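Siderophore enterobactin esterase (Emericella nidulans, PDB 6GUO) hydrolyses the ester bonds of the bacterial xenosiderophore enterobactin, yielding N-(2,3-dihydroxybenzoyl)serine and releasing iron inside the fungal cell. Local coordinates at residues A[34-39]-A[70-75]; A[102-107]-A[125-130]; A[177-182]-A[214-219]; A[228-233]-A[253-258]. All coordinates share one frame; numbering follows the deposited sequence.

Contact 1 of 4, residues A[34-39]-A[70-75]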
loop_
_atom_site.group_PDB
_atom_site.type_symbol
_atom_site.label_atom_id
_atom_site.label_comp_id
_atom_site.label_asym_id
_atom_site.label_seq_id
_atom_site.Cartn_x
_atom_site.Cartn_y
_atom_site.Cartn_z
ATOM N N ASP A 34 -16.872 -3.667 -1.797
ATOM C CA ASP A 34 -16.060 -4.460 -0.883
ATOM C C ASP A 34 -16.014 -3.680 0.418
ATOM O O ASP A 34 -15.816 -2.467 0.399
ATOM C CB ASP A 34 -14.645 -4.657 -1.429
ATOM C CG ASP A 34 -14.585 -5.653 -2.571
ATOM O OD1 ASP A 34 -14.551 -6.875 -2.300
ATOM O OD2 ASP A 34 -14.547 -5.218 -3.741
ATOM N N VAL A 35 -16.222 -4.375 1.532
ATOM C CA VAL A 35 -16.243 -3.763 2.855
ATOM C C VAL A 35 -15.310 -4.522 3.793
ATOM O O VAL A 35 -15.351 -5.747 3.847
ATOM C CB VAL A 35 -17.670 -3.751 3.445
ATOM C CG1 VAL A 35 -17.693 -3.037 4.794
ATOM C CG2 VAL A 35 -18.643 -3.086 2.478
ATOM N N SER A 36 -14.471 -3.793 4.529
ATOM C CA SER A 36 -13.657 -4.385 5.581
ATOM C C SER A 36 -13.826 -3.617 6.874
ATOM O O SER A 36 -14.152 -2.432 6.861
ATOM C CB SER A 36 -12.176 -4.419 5.202
ATOM O OG SER A 36 -11.616 -3.121 5.149
ATOM N N TRP A 37 -13.580 -4.306 7.983
ATOM C CA TRP A 37 -13.744 -3.723 9.308
ATOM C C TRP A 37 -12.623 -4.173 10.240
ATOM O O TRP A 37 -11.909 -5.128 9.927
ATOM C CB TRP A 37 -15.137 -4.040 9.867
ATOM C CG TRP A 37 -15.505 -5.480 9.897
ATOM C CD1 TRP A 37 -15.391 -6.324 10.955
ATOM C CD2 TRP A 37 -16.076 -6.246 8.833
ATOM N NE1 TRP A 37 -15.848 -7.573 10.621
ATOM C CE2 TRP A 37 -16.273 -7.554 9.321
ATOM C CE3 TRP A 37 -16.434 -5.958 7.510
ATOM C CZ2 TRP A 37 -16.813 -8.572 8.536
ATOM C CZ3 TRP A 37 -16.968 -6.966 6.733
ATOM C CH2 TRP A 37 -17.149 -8.262 7.247
ATOM N N PRO A 38 -12.438 -3.465 11.373
ATOM C CA PRO A 38 -11.287 -3.758 12.235
ATOM C C PRO A 38 -11.199 -5.197 12.735
ATOM O O PRO A 38 -12.217 -5.847 12.968
ATOM C CB PRO A 38 -11.485 -2.803 13.414
ATOM C CG PRO A 38 -12.187 -1.642 12.820
ATOM C CD PRO A 38 -13.116 -2.224 11.795
ATOM N N LEU A 39 -9.968 -5.661 12.914
ATOM C CA LEU A 39 -9.697 -7.034 13.316
ATOM C C LEU A 39 -10.115 -7.371 14.746
ATOM O O LEU A 39 -10.293 -8.544 15.059
ATOM C CB LEU A 39 -8.208 -7.345 13.131
ATOM C CG LEU A 39 -7.709 -7.361 11.687
ATOM C CD1 LEU A 39 -6.213 -7.626 11.680
ATOM C CD2 LEU A 39 -8.438 -8.391 10.840
ATOM N N THR A 70 -3.368 -0.900 5.442
ATOM C CA THR A 70 -2.807 0.299 6.058
ATOM C C THR A 70 -3.493 0.599 7.389
ATOM O O THR A 70 -2.826 0.878 8.388
ATOM C CB THR A 70 -2.923 1.530 5.137
ATOM O OG1 THR A 70 -2.370 1.230 3.850
ATOM C CG2 THR A 70 -2.189 2.708 5.738
ATOM N N LEU A 71 -4.822 0.525 7.400
ATOM C CA LEU A 71 -5.589 0.737 8.630
ATOM C C LEU A 71 -5.302 -0.330 9.687
ATOM O O LEU A 71 -5.151 -0.010 10.862
ATOM C CB LEU A 71 -7.094 0.799 8.339
ATOM C CG LEU A 71 -7.555 2.114 7.712
ATOM C CD1 LEU A 71 -8.901 1.917 7.037
ATOM C CD2 LEU A 71 -7.610 3.229 8.750
ATOM N N ARG A 72 -5.191 -1.587 9.267
ATOM C CA ARG A 72 -4.960 -2.680 10.211
ATOM C C ARG A 72 -3.576 -2.614 10.862
ATOM O O ARG A 72 -3.448 -2.937 12.038
ATOM C CB ARG A 72 -5.217 -4.035 9.561
ATOM C CG ARG A 72 -6.705 -4.255 9.363
ATOM C CD ARG A 72 -7.038 -5.455 8.506
ATOM N NE ARG A 72 -8.489 -5.545 8.367
ATOM C CZ ARG A 72 -9.157 -6.555 7.812
ATOM N NH1 ARG A 72 -8.522 -7.613 7.314
ATOM N NH2 ARG A 72 -10.491 -6.503 7.763
ATOM N N ARG A 73 -2.564 -2.165 10.118
ATOM C CA ARG A 73 -1.247 -1.905 10.720
ATOM C C ARG A 73 -1.338 -0.809 11.775
ATOM O O ARG A 73 -0.846 -0.977 12.893
ATOM C CB ARG A 73 -0.208 -1.530 9.663
ATOM C CG ARG A 73 0.234 -2.700 8.799
ATOM C CD ARG A 73 1.512 -2.378 8.055
ATOM N NE ARG A 73 1.364 -1.253 7.134
ATOM C CZ ARG A 73 1.008 -1.333 5.848
ATOM N NH1 ARG A 73 0.739 -2.496 5.256
ATOM N NH2 ARG A 73 0.934 -0.218 5.130
ATOM N N ARG A 74 -1.986 0.303 11.430
ATOM C CA ARG A 74 -2.109 1.419 12.371
ATOM C C ARG A 74 -2.952 1.070 13.599
ATOM O O ARG A 74 -2.594 1.437 14.721
ATOM C CB ARG A 74 -2.665 2.664 11.691
ATOM C CG ARG A 74 -2.807 3.823 12.663
ATOM C CD ARG A 74 -2.500 5.162 12.037
ATOM N NE ARG A 74 -2.816 6.240 12.971
ATOM C CZ ARG A 74 -2.450 7.512 12.833
ATOM N NH1 ARG A 74 -2.817 8.398 13.755
ATOM N NH2 ARG A 74 -1.723 7.912 11.788
ATOM N N GLU A 75 -4.068 0.380 13.377
ATOM C CA GLU A 75 -4.941 -0.074 14.469
ATOM C C GLU A 75 -4.237 -1.058 15.417
ATOM O O GLU A 75 -4.515 -1.060 16.615
ATOM C CB GLU A 75 -6.251 -0.658 13.908
ATOM C CG GLU A 75 -7.156 0.416 13.304
ATOM C CD GLU A 75 -8.221 -0.100 12.337
ATOM O OE1 GLU A 75 -8.261 -1.313 12.015
ATOM O OE2 GLU A 75 -9.025 0.740 11.873
HETATM O O HOH W 1 -10.085 -3.138 7.913
HETATM O O HOH W 2 -7.889 -3.796 12.901
#
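The guanidinium of R72 has L39 across one face and the carbonyl of W37 at its edge. L39 CD2 sits 3.6 Å from R72 CZ, displaced toward the rim of the group, while R72 NH2 donates to W37 O at 2.9 Å. That bond is bent (139° at the hydrogen), and the oxygen lies somewhat out of the guanidinium plane.

R72 can reach this far because its chain is fully extended from CG to NE, with CG anti to its own carbonyl carbon (chi1 -73°). L39 crosses the chain at about a right angle, its CG 3.8 Å from R72 CD, so one leucine covers both the methylenes and the charged end. The NE hydrogen goes to a water, at 2.9 Å from R72 NE, which is also bonded to S36 OG. The main partner of the S36 hydroxyl is T68 OG1, and R72 NH1 is taken by the carbonyl of R16.

One turn further along the helix, the carboxylate of E75 divides its work. E75 OE1 lies 3.8 Å from P38 CB and accepts from a second water (2.7 Å), which in turn accepts from L39 N. E75 OE2 is held by the backbone N of T84. A charged helix face is thus fitted to a chain leaving its strand, by direct bonds and by water.

The contact joins the end of strand 31-36 to helix 60-77. M18 of strand 18-24 also packs on R72, strand 83-90 runs beside strand 31-36, and V97 and T94 of the second subunit touch R72 and L39.

Contact 2 of 4, residues A[102-107]-A[125-130]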
loop_
_atom_site.group_PDB
_atom_site.type_symbol
_atom_site.label_atom_id
_atom_site.label_comp_id
_atom_site.label_asym_id
_atom_site.label_seq_id
_atom_site.Cartn_x
_atom_site.Cartn_y
_atom_site.Cartn_z
ATOM N N ARG A 102 -15.348 3.395 -15.220
ATOM C CA ARG A 102 -14.925 4.515 -14.376
ATOM C C ARG A 102 -15.024 5.892 -15.048
ATOM O O ARG A 102 -15.282 6.879 -14.366
ATOM C CB ARG A 102 -13.496 4.287 -13.862
ATOM C CG ARG A 102 -12.414 4.437 -14.923
ATOM C CD ARG A 102 -11.081 3.899 -14.433
ATOM N NE ARG A 102 -10.567 4.689 -13.313
ATOM C CZ ARG A 102 -9.888 5.836 -13.417
ATOM N NH1 ARG A 102 -9.473 6.450 -12.311
ATOM N NH2 ARG A 102 -9.620 6.388 -14.600
ATOM N N SER A 103 -14.812 5.954 -16.366
ATOM C CA SER A 103 -14.828 7.231 -17.089
ATOM C C SER A 103 -16.192 7.910 -17.005
ATOM O O SER A 103 -16.268 9.125 -16.840
ATOM C CB SER A 103 -14.410 7.054 -18.554
ATOM O OG SER A 103 -15.375 6.336 -19.300
ATOM N N TYR A 104 -17.262 7.124 -17.107
ATOM C CA TYR A 104 -18.622 7.652 -16.956
ATOM C C TYR A 104 -18.915 7.999 -15.492
ATOM O O TYR A 104 -19.375 9.104 -15.191
ATOM C CB TYR A 104 -19.663 6.662 -17.485
ATOM C CG TYR A 104 -21.077 7.165 -17.322
ATOM C CD1 TYR A 104 -21.542 8.239 -18.078
ATOM C CD2 TYR A 104 -21.943 6.589 -16.394
ATOM C CE1 TYR A 104 -22.835 8.718 -17.925
ATOM C CE2 TYR A 104 -23.238 7.061 -16.231
ATOM C CZ TYR A 104 -23.682 8.124 -17.000
ATOM O OH TYR A 104 -24.968 8.595 -16.846
ATOM N N ASP A 105 -18.637 7.058 -14.591
ATOM C CA ASP A 105 -18.968 7.221 -13.177
ATOM C C ASP A 105 -18.262 8.385 -12.485
ATOM O O ASP A 105 -18.837 8.990 -11.581
ATOM C CB ASP A 105 -18.695 5.936 -12.379
ATOM C CG ASP A 105 -19.741 4.862 -12.605
ATOM O OD1 ASP A 105 -19.366 3.678 -12.578
ATOM O OD2 ASP A 105 -20.929 5.179 -12.801
ATOM N N LEU A 106 -17.038 8.696 -12.908
ATOM C CA LEU A 106 -16.179 9.632 -12.180
ATOM C C LEU A 106 -16.069 11.040 -12.772
ATOM O O LEU A 106 -15.524 11.926 -12.117
ATOM C CB LEU A 106 -14.777 9.015 -12.028
ATOM C CG LEU A 106 -14.744 7.667 -11.296
ATOM C CD1 LEU A 106 -13.331 7.099 -11.278
ATOM C CD2 LEU A 106 -15.285 7.786 -9.878
ATOM N N THR A 107 -16.582 11.263 -13.982
ATOM C CA THR A 107 -16.512 12.585 -14.611
ATOM C C THR A 107 -17.837 13.333 -14.468
ATOM O O THR A 107 -18.902 12.745 -14.680
ATOM C CB THR A 107 -16.143 12.493 -16.094
ATOM O OG1 THR A 107 -17.043 11.603 -16.765
ATOM C CG2 THR A 107 -14.706 11.991 -16.251
ATOM N N PRO A 125 -12.525 9.650 -27.471
ATOM C CA PRO A 125 -13.773 9.781 -26.723
ATOM C C PRO A 125 -14.070 8.570 -25.844
ATOM O O PRO A 125 -13.701 7.443 -26.177
ATOM C CB PRO A 125 -14.840 9.929 -27.818
ATOM C CG PRO A 125 -14.098 10.329 -29.042
ATOM C CD PRO A 125 -12.769 9.656 -28.925
ATOM N N GLU A 126 -14.719 8.838 -24.720
ATOM C CA GLU A 126 -15.149 7.818 -23.777
ATOM C C GLU A 126 -16.448 8.307 -23.163
ATOM O O GLU A 126 -16.767 9.494 -23.263
ATOM C CB GLU A 126 -14.084 7.602 -22.694
ATOM C CG GLU A 126 -13.749 8.850 -21.885
ATOM C CD GLU A 126 -12.466 8.743 -21.075
ATOM O OE1 GLU A 126 -12.058 9.782 -20.528
ATOM O OE2 GLU A 126 -11.867 7.649 -20.972
ATOM N N ALA A 127 -17.194 7.400 -22.537
ATOM C CA ALA A 127 -18.415 7.774 -21.819
ATOM C C ALA A 127 -18.060 8.708 -20.663
ATOM O O ALA A 127 -17.009 8.555 -20.034
ATOM C CB ALA A 127 -19.142 6.537 -21.314
ATOM N N HIS A 128 -18.930 9.683 -20.406
ATOM C CA HIS A 128 -18.639 10.756 -19.458
ATOM C C HIS A 128 -19.907 11.373 -18.881
ATOM O O HIS A 128 -20.988 11.248 -19.459
ATOM C CB HIS A 128 -17.825 11.849 -20.157
ATOM C CG HIS A 128 -18.551 12.503 -21.293
ATOM N ND1 HIS A 128 -19.206 13.707 -21.161
ATOM C CD2 HIS A 128 -18.750 12.104 -22.571
ATOM C CE1 HIS A 128 -19.767 14.029 -22.314
ATOM N NE2 HIS A 128 -19.505 13.073 -23.186
ATOM N N GLY A 129 -19.755 12.048 -17.744
ATOM C CA GLY A 129 -20.821 12.866 -17.162
ATOM C C GLY A 129 -21.749 12.196 -16.160
ATOM O O GLY A 129 -22.802 12.750 -15.842
ATOM N N GLY A 130 -21.362 11.029 -15.647
ATOM C CA GLY A 130 -22.170 10.290 -14.674
ATOM C C GLY A 130 -21.834 10.507 -13.204
ATOM O O GLY A 130 -22.339 9.770 -12.357
HETATM O O HOH W 3 -22.923 7.058 -12.578
#
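Y104 and G130 make the contact's main aromatic interaction, a CH-pi approach in which G130 CA stands 3.6 Å from the centroid of the Y104 ring, over its face. With CG anti to the backbone nitrogen of Y104 (chi1 179°), the ring is laid along the incoming loop. H128 O meets its edge, 3.4 Å from Y104 CD1, and the phenol oxygen goes on to E133. The bare CA of G130 lies about 3.5 Å above the plane of the Y104 ring.

Hydrogen bonds involving the main chain form the second group. G130 N donates to Y104 O at 2.8 Å, and G129 N to T107 OG1 at 2.9 Å, the latter nearly straight (164°). The threonine hydroxyl works in both directions, since T107 OG1 also donates to S103 O at 2.6 Å, a relay that fixes its rotation. In one of two conformers of S103, its OG bonds to A127 O; this link is therefore less certain.

Apolar and solvent-mediated contacts complete the set. Y104 CB touches A127 CB at 3.9 Å, the chain of E126 runs alongside S103 CB before its carboxylate reaches Y166, and a water joins D105 OD2 to G130 O.

The two segments pinch the base of the loop that carries the proline-rich insertion, the kinked turn that narrows the active site and excludes triacetylfusarinine C. G130 is the N-cap of helix 131-150. R102 NH1 bonds to S165 OG, in what is probably the nucleophile elbow of this alpha/beta-hydrolase.

Contact 3 of 4, residues A[177-182]-A[214-219]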
loop_
_atom_site.group_PDB
_atom_site.type_symbol
_atom_site.label_atom_id
_atom_site.label_comp_id
_atom_site.label_asym_id
_atom_site.label_seq_id
_atom_site.Cartn_x
_atom_site.Cartn_y
_atom_site.Cartn_z
ATOM N N THR A 177 -19.341 20.843 -5.209
ATOM C CA THR A 177 -20.792 20.915 -5.460
ATOM C C THR A 177 -21.668 20.418 -4.304
ATOM O O THR A 177 -22.817 20.859 -4.172
ATOM C CB THR A 177 -21.172 20.155 -6.746
ATOM O OG1 THR A 177 -20.928 18.757 -6.583
ATOM C CG2 THR A 177 -20.376 20.679 -7.935
ATOM N N LYS A 178 -21.145 19.507 -3.483
ATOM C CA LYS A 178 -21.887 18.969 -2.344
ATOM C C LYS A 178 -20.915 18.775 -1.165
ATOM O O LYS A 178 -20.660 17.647 -0.749
ATOM C CB LYS A 178 -22.595 17.667 -2.765
ATOM C CG LYS A 178 -23.800 17.284 -1.906
ATOM C CD LYS A 178 -24.719 16.271 -2.594
ATOM C CE LYS A 178 -24.220 14.837 -2.463
ATOM N NZ LYS A 178 -25.130 13.849 -3.113
ATOM N N PRO A 179 -20.367 19.889 -0.622
ATOM C CA PRO A 179 -19.286 19.811 0.379
ATOM C C PRO A 179 -19.606 19.051 1.674
ATOM O O PRO A 179 -18.682 18.565 2.326
ATOM C CB PRO A 179 -18.967 21.285 0.686
ATOM C CG PRO A 179 -20.131 22.061 0.190
ATOM C CD PRO A 179 -20.684 21.288 -0.964
ATOM N N SER A 180 -20.883 18.945 2.039
ATOM C CA SER A 180 -21.289 18.153 3.209
ATOM C C SER A 180 -21.339 16.635 2.979
ATOM O O SER A 180 -21.569 15.895 3.938
ATOM C CB SER A 180 -22.649 18.630 3.725
ATOM O OG SER A 180 -22.578 19.990 4.104
ATOM N N SER A 181 -21.130 16.178 1.736
ATOM C CA SER A 181 -21.155 14.744 1.383
ATOM C C SER A 181 -20.258 13.902 2.274
ATOM O O SER A 181 -20.649 12.831 2.750
ATOM C CB SER A 181 -20.682 14.538 -0.057
ATOM O OG SER A 181 -21.528 15.187 -0.976
ATOM N N PHE A 182 -19.031 14.388 2.456
ATOM C CA PHE A 182 -18.019 13.737 3.289
ATOM C C PHE A 182 -17.332 14.786 4.148
ATOM O O PHE A 182 -17.309 15.964 3.794
ATOM C CB PHE A 182 -16.978 13.019 2.412
ATOM C CG PHE A 182 -17.568 11.948 1.536
ATOM C CD1 PHE A 182 -17.650 10.631 1.981
ATOM C CD2 PHE A 182 -18.084 12.263 0.284
ATOM C CE1 PHE A 182 -18.218 9.649 1.182
ATOM C CE2 PHE A 182 -18.653 11.287 -0.519
ATOM C CZ PHE A 182 -18.725 9.978 -0.068
ATOM N N SER A 214 -23.343 26.932 3.637
ATOM C CA SER A 214 -23.018 27.594 4.912
ATOM C C SER A 214 -22.586 26.614 6.005
ATOM O O SER A 214 -21.603 26.861 6.707
ATOM C CB SER A 214 -24.205 28.431 5.407
ATOM O OG SER A 214 -25.321 27.612 5.709
ATOM N N SER A 215 -23.325 25.513 6.138
ATOM C CA SER A 215 -23.014 24.469 7.116
ATOM C C SER A 215 -22.188 23.344 6.480
ATOM O O SER A 215 -22.695 22.254 6.202
ATOM C CB SER A 215 -24.300 23.915 7.741
ATOM O OG SER A 215 -24.007 22.992 8.779
ATOM N N ALA A 216 -20.915 23.639 6.235
ATOM C CA ALA A 216 -19.943 22.638 5.792
ATOM C C ALA A 216 -18.547 23.122 6.161
ATOM O O ALA A 216 -18.218 24.288 5.928
ATOM C CB ALA A 216 -20.052 22.406 4.292
ATOM N N HIS A 217 -17.741 22.229 6.738
ATOM C CA HIS A 217 -16.367 22.540 7.157
ATOM C C HIS A 217 -15.428 21.463 6.612
ATOM O O HIS A 217 -14.795 20.738 7.377
ATOM C CB HIS A 217 -16.273 22.610 8.687
ATOM C CG HIS A 217 -17.419 23.325 9.328
ATOM N ND1 HIS A 217 -18.647 22.730 9.517
ATOM C CD2 HIS A 217 -17.529 24.583 9.816
ATOM C CE1 HIS A 217 -19.466 23.590 10.095
ATOM N NE2 HIS A 217 -18.812 24.721 10.290
ATOM N N PRO A 218 -15.339 21.355 5.277
ATOM C CA PRO A 218 -14.610 20.232 4.693
ATOM C C PRO A 218 -13.095 20.310 4.854
ATOM O O PRO A 218 -12.532 21.392 5.038
ATOM C CB PRO A 218 -14.991 20.310 3.213
ATOM C CG PRO A 218 -15.260 21.750 2.983
ATOM C CD PRO A 218 -15.897 22.240 4.239
ATOM N N VAL A 219 -12.468 19.141 4.779
ATOM C CA VAL A 219 -11.020 18.990 4.819
ATOM C C VAL A 219 -10.622 18.379 3.483
ATOM O O VAL A 219 -11.298 17.470 3.008
ATOM C CB VAL A 219 -10.601 18.075 5.986
ATOM C CG1 VAL A 219 -9.105 17.782 5.952
ATOM C CG2 VAL A 219 -10.994 18.709 7.316
#
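S180 and A216 bring the two chains to within 5.3 Å, CA to CA, where a type I beta turn from K178 to S181 faces a stretch without regular structure. The turn is closed by S181 N bonding to K178 O at 2.9 Å, and it presents its two central residues, P179 and S180, to the other chain.

P179 does most of the apolar work. Its CB lies 3.9 Å from A216 CB, and, across the contact, P218 CG stands 4.4 Å from P179 CB, a looser touch. S180 reaches across beside them: its OG, placed anti to its own carbonyl carbon (chi1 -60°), comes 3.5 Å from A216 CB and donates to S215 O at 3.1 Å, a weak bond to a poorly ordered residue. The methyl of A216 is thus touched by both the proline ring and the serine hydroxyl, from directions about a right angle apart.

Around this patch, F206 and F213 also pack on P179, Y185 OH bonds to P179 O, and V219 begins the neighbouring strand 219-225. With small apolar groups meeting and a single weak polar link at the surface, the chemistry implies a small join resting mainly on van der Waals contact, with little directional bonding.

Contact 4 of 4, residues A[228-233]-A[253-258]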
loop_
_atom_site.group_PDB
_atom_site.type_symbol
_atom_site.label_atom_id
_atom_site.label_comp_id
_atom_site.label_asym_id
_atom_site.label_seq_id
_atom_site.Cartn_x
_atom_site.Cartn_y
_atom_site.Cartn_z
ATOM N N GLU A 228 4.921 13.048 -12.452
ATOM C CA GLU A 228 3.713 13.096 -13.274
ATOM C C GLU A 228 3.793 14.167 -14.369
ATOM O O GLU A 228 3.518 13.877 -15.533
ATOM C CB GLU A 228 2.466 13.268 -12.401
ATOM C CG GLU A 228 2.199 12.036 -11.544
ATOM C CD GLU A 228 0.818 12.027 -10.944
ATOM O OE1 GLU A 228 -0.154 11.935 -11.720
ATOM O OE2 GLU A 228 0.710 12.110 -9.703
ATOM N N GLN A 229 4.205 15.378 -14.003
ATOM C CA GLN A 229 4.462 16.438 -14.993
ATOM C C GLN A 229 5.871 16.367 -15.599
ATOM O O GLN A 229 6.094 16.883 -16.696
ATOM C CB GLN A 229 4.240 17.812 -14.367
ATOM C CG GLN A 229 4.176 18.959 -15.368
ATOM C CD GLN A 229 3.772 20.273 -14.731
ATOM O OE1 GLN A 229 2.937 20.311 -13.827
ATOM N NE2 GLN A 229 4.359 21.364 -15.208
ATOM N N TYR A 230 6.809 15.736 -14.889
ATOM C CA TYR A 230 8.211 15.666 -15.305
ATOM C C TYR A 230 8.678 14.212 -15.403
ATOM O O TYR A 230 9.438 13.738 -14.553
ATOM C CB TYR A 230 9.069 16.464 -14.320
ATOM C CG TYR A 230 8.653 17.911 -14.238
ATOM C CD1 TYR A 230 9.057 18.829 -15.212
ATOM C CD2 TYR A 230 7.830 18.364 -13.206
ATOM C CE1 TYR A 230 8.667 20.161 -15.147
ATOM C CE2 TYR A 230 7.435 19.694 -13.132
ATOM C CZ TYR A 230 7.855 20.587 -14.103
ATOM O OH TYR A 230 7.466 21.902 -14.033
ATOM N N PRO A 231 8.219 13.493 -16.445
ATOM C CA PRO A 231 8.529 12.066 -16.538
ATOM C C PRO A 231 10.015 11.767 -16.743
ATOM O O PRO A 231 10.752 12.586 -17.299
ATOM C CB PRO A 231 7.695 11.584 -17.736
ATOM C CG PRO A 231 7.296 12.804 -18.472
ATOM C CD PRO A 231 7.270 13.922 -17.488
ATOM N N VAL A 232 10.420 10.596 -16.262
ATOM C CA VAL A 232 11.788 10.110 -16.337
ATOM C C VAL A 232 11.766 8.837 -17.172
ATOM O O VAL A 232 10.950 7.945 -16.935
ATOM C CB VAL A 232 12.346 9.816 -14.929
ATOM C CG1 VAL A 232 13.727 9.170 -15.003
ATOM C CG2 VAL A 232 12.393 11.100 -14.109
ATOM N N ARG A 233 12.675 8.748 -18.139
ATOM C CA ARG A 233 12.707 7.603 -19.029
ATOM C C ARG A 233 13.062 6.344 -18.252
ATOM O O ARG A 233 14.032 6.331 -17.487
ATOM C CB ARG A 233 13.705 7.814 -20.159
ATOM C CG ARG A 233 13.635 6.717 -21.202
ATOM C CD ARG A 233 14.282 7.140 -22.496
ATOM N NE ARG A 233 14.189 6.081 -23.492
ATOM C CZ ARG A 233 14.812 6.087 -24.668
ATOM N NH1 ARG A 233 15.594 7.109 -25.027
ATOM N NH2 ARG A 233 14.653 5.061 -25.499
ATOM N N ARG A 253 -0.330 18.548 -16.965
ATOM C CA ARG A 253 0.140 19.585 -16.052
ATOM C C ARG A 253 -0.226 19.265 -14.594
ATOM O O ARG A 253 -0.692 20.127 -13.849
ATOM C CB ARG A 253 -0.458 20.924 -16.500
ATOM C CG ARG A 253 0.228 22.151 -15.948
ATOM C CD ARG A 253 -0.215 23.397 -16.690
ATOM N NE ARG A 253 0.453 24.573 -16.142
ATOM C CZ ARG A 253 0.028 25.291 -15.098
ATOM N NH1 ARG A 253 0.750 26.338 -14.703
ATOM N NH2 ARG A 253 -1.089 24.982 -14.446
ATOM N N MET A 254 -0.016 18.011 -14.201
ATOM C CA MET A 254 -0.501 17.512 -12.912
ATOM C C MET A 254 0.038 18.312 -11.723
ATOM O O MET A 254 -0.739 18.757 -10.871
ATOM C CB MET A 254 -0.146 16.032 -12.749
ATOM C CG MET A 254 -0.650 15.381 -11.467
ATOM S SD MET A 254 -2.437 15.418 -11.277
ATOM C CE MET A 254 -2.970 14.351 -12.615
ATOM N N ASN A 255 1.356 18.501 -11.689
ATOM C CA ASN A 255 2.045 19.113 -10.547
ATOM C C ASN A 255 1.615 20.569 -10.355
ATOM O O ASN A 255 1.232 20.968 -9.252
ATOM C CB ASN A 255 3.576 19.074 -10.712
ATOM C CG ASN A 255 4.136 17.670 -10.891
ATOM O OD1 ASN A 255 3.475 16.768 -11.410
ATOM N ND2 ASN A 255 5.388 17.490 -10.477
ATOM N N ASP A 256 1.678 21.354 -11.429
ATOM C CA ASP A 256 1.307 22.771 -11.361
ATOM C C ASP A 256 -0.197 22.989 -11.138
ATOM O O ASP A 256 -0.574 23.887 -10.381
ATOM C CB ASP A 256 1.785 23.540 -12.606
ATOM C CG ASP A 256 3.308 23.688 -12.671
ATOM O OD1 ASP A 256 3.985 23.656 -11.621
ATOM O OD2 ASP A 256 3.836 23.849 -13.789
ATOM N N ASN A 257 -1.048 22.184 -11.777
ATOM C CA ASN A 257 -2.501 22.280 -11.546
ATOM C C ASN A 257 -2.854 22.024 -10.073
ATOM O O ASN A 257 -3.653 22.761 -9.493
ATOM C CB ASN A 257 -3.301 21.324 -12.450
ATOM C CG ASN A 257 -3.406 21.805 -13.893
ATOM O OD1 ASN A 257 -3.056 22.938 -14.220
ATOM N ND2 ASN A 257 -3.902 20.931 -14.769
ATOM N N CYS A 258 -2.251 20.996 -9.474
ATOM C CA CYS A 258 -2.465 20.696 -8.052
ATOM C C CYS A 258 -2.008 21.822 -7.137
ATOM O O CYS A 258 -2.757 22.244 -6.251
ATOM C CB CYS A 258 -1.742 19.419 -7.636
ATOM S SG CYS A 258 -2.572 17.922 -8.168
HETATM O O HOH W 4 1.220 15.925 -15.909
HETATM O O HOH W 5 6.447 22.540 -11.614
#
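Q229 reaches the start of helix 254-268 because its chain is drawn out straight, CG anti to the backbone nitrogen (chi1 -167°) and CD anti in turn to CA. This delivers its amide to D256, on the first turn, where both ends are used. Q229 OE1 accepts from D256 N at 2.9 Å, almost straight and in the carbonyl plane of the amide; Q229 NE2 donates to D256 OD2, also at 2.9 Å. The second bond meets the carboxylate from above its plane, the two flat groups standing nearly perpendicular (84°). Two bonds to one residue hold the amide against rotation, and the first gives a first-turn N-H, which lacks a preceding helical carbonyl, a side-chain acceptor.

N255 returns the favour: its OD1 accepts from Q229 N at 3.0 Å, the donor lying above the amide plane, while ND2 bonds to S226 O and also faces the edge of the Y230 ring. Waters extend the network, one linking E228 O with M254 N, another placed 2.7 Å from Y230 OH and from D256 OD1. E228 crosses M254 obliquely, with E228 OE1 3.5 Å from M254 CG, while the hydrogen bonds of its carboxylate go to H284, S189 and G225.

R253 is the N-cap residue of helix 254-268 and, with positive phi, marks the break after helix 239-252. E228 follows strand 219-225, where alpha/beta-hydrolases commonly carry the acid of the catalytic triad; its bond to H284 is consistent with that role. The contact therefore ties this glutamate's loop to the N-terminal end of helix 254-268.

In the fold
From the N terminus the four contacts follow in series, each closing before the next opens, so none nests within or crosses another. Contact 1 closes a loop through strand 52-58, joining the end of strand 31-36 to helix 60-77 near the second subunit. Contact 2 closes the irregular loop between helices 102-106 and 131-150 on the far side of the chain's centre, about 30 Å between centres. Contact 3 brackets helices 194-197 and 199-208, joining the loops leading into neighbouring strands 184-188 and 219-225. Contact 4 closes over helix 239-252, joining the loop after strand 219-225 to the start of helix 254-268. No two contacts touch, the nearest staying about 10 Å apart at their closest atoms.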